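Local coordinates for vaginolysin (Gardnerella vaginalis, PDB 5IMY), which belongs to the cholesterol-dependent cytolysins and probably acts as a secreted toxin that binds cholesterol and lyses host cell membranes, at residues D23-Y28 with S228-F233. Sequence-based numbering, arbitrary orientation.
Sequences DSLNNY and SPADFF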
loop_
_atom_site.group_PDB
_atom_site.type_symbol
_atom_site.label_atom_id
_atom_site.label_comp_id
_atom_site.label_asym_id
_atom_site.label_seq_id
_atom_site.Cartn_x
_atom_site.Cartn_y
_atom_site.Cartn_z
ATOM N N ASP A 23 44.152 -19.331 43.131
ATOM C CA ASP A 23 44.107 -17.891 42.909
ATOM C C ASP A 23 44.476 -17.546 41.471
ATOM O O ASP A 23 43.830 -16.702 40.839
ATOM C CB ASP A 23 45.054 -17.195 43.887
ATOM C CG ASP A 23 44.610 -15.790 44.236
ATOM O OD1 ASP A 23 43.906 -15.628 45.256
ATOM O OD2 ASP A 23 44.967 -14.848 43.499
ATOM N N SER A 24 45.514 -18.195 40.935
ATOM C CA SER A 24 45.989 -17.861 39.595
ATOM C C SER A 24 44.963 -18.232 38.532
ATOM O O SER A 24 44.726 -17.460 37.595
ATOM C CB SER A 24 47.320 -18.560 39.322
ATOM O OG SER A 24 48.400 -17.648 39.429
ATOM N N LEU A 25 44.348 -19.410 38.652
ATOM C CA LEU A 25 43.314 -19.795 37.699
ATOM C C LEU A 25 42.123 -18.850 37.777
ATOM O O LEU A 25 41.501 -18.535 36.758
ATOM C CB LEU A 25 42.872 -21.235 37.959
ATOM C CG LEU A 25 41.807 -21.798 37.015
ATOM C CD1 LEU A 25 42.426 -22.253 35.711
ATOM C CD2 LEU A 25 41.062 -22.934 37.681
ATOM N N ASN A 26 41.797 -18.382 38.984
ATOM C CA ASN A 26 40.676 -17.463 39.149
ATOM C C ASN A 26 40.938 -16.136 38.449
ATOM O O ASN A 26 40.020 -15.534 37.881
ATOM C CB ASN A 26 40.399 -17.236 40.635
ATOM C CG ASN A 26 39.316 -18.148 41.175
ATOM O OD1 ASN A 26 38.468 -18.636 40.429
ATOM N ND2 ASN A 26 39.332 -18.376 42.483
ATOM N N ASN A 27 42.183 -15.657 38.483
ATOM C CA ASN A 27 42.498 -14.389 37.832
ATOM C C ASN A 27 42.467 -14.527 36.317
ATOM O O ASN A 27 42.062 -13.596 35.612
ATOM C CB ASN A 27 43.865 -13.883 38.296
ATOM C CG ASN A 27 43.823 -13.289 39.690
ATOM O OD1 ASN A 27 42.778 -12.841 40.158
ATOM N ND2 ASN A 27 44.970 -13.276 40.360
ATOM N N TYR A 28 42.890 -15.680 35.793
ATOM C CA TYR A 28 42.882 -15.874 34.347
ATOM C C TYR A 28 41.458 -15.909 33.803
ATOM O O TYR A 28 41.171 -15.299 32.766
ATOM C CB TYR A 28 43.626 -17.158 33.986
ATOM C CG TYR A 28 43.568 -17.498 32.515
ATOM C CD1 TYR A 28 44.265 -16.744 31.582
ATOM C CD2 TYR A 28 42.818 -18.574 32.060
ATOM C CE1 TYR A 28 44.214 -17.047 30.235
ATOM C CE2 TYR A 28 42.762 -18.889 30.716
ATOM C CZ TYR A 28 43.462 -18.120 29.807
ATOM O OH TYR A 28 43.413 -18.426 28.467
ATOM N N SER A 228 33.281 -19.885 43.112
ATOM C CA SER A 228 34.444 -19.333 42.438
ATOM C C SER A 228 34.622 -20.008 41.083
ATOM O O SER A 228 34.435 -21.229 40.973
ATOM C CB SER A 228 35.707 -19.521 43.289
ATOM O OG SER A 228 36.863 -19.646 42.480
ATOM N N PRO A 229 34.975 -19.252 40.034
ATOM C CA PRO A 229 35.169 -19.895 38.722
ATOM C C PRO A 229 36.301 -20.902 38.711
ATOM O O PRO A 229 36.218 -21.907 37.995
ATOM C CB PRO A 229 35.448 -18.710 37.785
ATOM C CG PRO A 229 35.906 -17.620 38.668
ATOM C CD PRO A 229 35.171 -17.795 39.958
ATOM N N ALA A 230 37.375 -20.655 39.458
ATOM C CA ALA A 230 38.308 -21.732 39.746
ATOM C C ALA A 230 37.561 -22.824 40.494
ATOM O O ALA A 230 36.630 -22.558 41.256
ATOM C CB ALA A 230 39.498 -21.240 40.568
ATOM N N ASP A 231 37.968 -24.067 40.265
ATOM C CA ASP A 231 37.090 -25.194 40.546
ATOM C C ASP A 231 35.932 -25.123 39.553
ATOM O O ASP A 231 35.709 -24.089 38.925
ATOM C CB ASP A 231 36.596 -25.192 41.993
ATOM C CG ASP A 231 35.133 -24.805 42.120
ATOM O OD1 ASP A 231 34.268 -25.601 41.693
ATOM O OD2 ASP A 231 34.847 -23.713 42.654
ATOM N N PHE A 232 35.156 -26.197 39.467
ATOM C CA PHE A 232 34.744 -26.772 38.191
ATOM C C PHE A 232 35.851 -27.753 37.849
ATOM O O PHE A 232 35.592 -28.886 37.441
ATOM C CB PHE A 232 34.587 -25.768 37.038
ATOM C CG PHE A 232 33.203 -25.188 36.889
ATOM C CD1 PHE A 232 32.120 -25.997 36.597
ATOM C CD2 PHE A 232 33.005 -23.818 36.976
ATOM C CE1 PHE A 232 30.853 -25.457 36.433
ATOM C CE2 PHE A 232 31.744 -23.274 36.811
ATOM C CZ PHE A 232 30.669 -24.093 36.538
ATOM N N PHE A 233 37.087 -27.301 38.050
ATOM C CA PHE A 233 38.296 -28.041 37.750
ATOM C C PHE A 233 38.944 -28.572 39.026
ATOM O O PHE A 233 38.552 -28.241 40.147
ATOM C CB PHE A 233 39.288 -27.141 37.009
ATOM C CG PHE A 233 38.669 -26.286 35.944
ATOM C CD1 PHE A 233 38.512 -26.772 34.662
ATOM C CD2 PHE A 233 38.269 -24.987 36.223
ATOM C CE1 PHE A 233 37.956 -25.990 33.674
ATOM C CE2 PHE A 233 37.710 -24.199 35.237
ATOM C CZ PHE A 233 37.555 -24.699 33.960
#
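Ser228 OG accepts a hydrogen bond from the Asn26 amide nitrogen, ND2 to OG 2.8 Å. The N-H...O angle is 138°, so the bond is bent. The hydroxyl oxygen nevertheless lies close to the amide plane, 9° out of it. The oxygen end of the same amide is turned to the loop backbone, where Ala230 N donates to Asn26 OD1. That bond is modelled very short and the position of OD1 is less certain, so its length carries little weight. The ND2 bond ties the buried carboxamide to the loop; if the OD1 contact is real, both ends of the amide are engaged and its rotation is restrained.

One residue earlier on the helix, Leu25 supplies the apolar half. With CG anti to the backbone N (chi1 -179°), its CD2 methyl reaches over Ala230, 3.6 Å from Ala230 CA, and approaches the Phe233 ring obliquely, 3.8 Å from CD2 of Phe233. Leu242 of helix 240-243 touches both Leu25 and Phe233, while Pro229 and Phe233 also lean on Leu29.

Helix 22-30, the first of the chain, thus packs through Asn26 and Leu25 on the irregular loop between strand 208-223 and helix 240-243 in this cholesterol-dependent cytolysin.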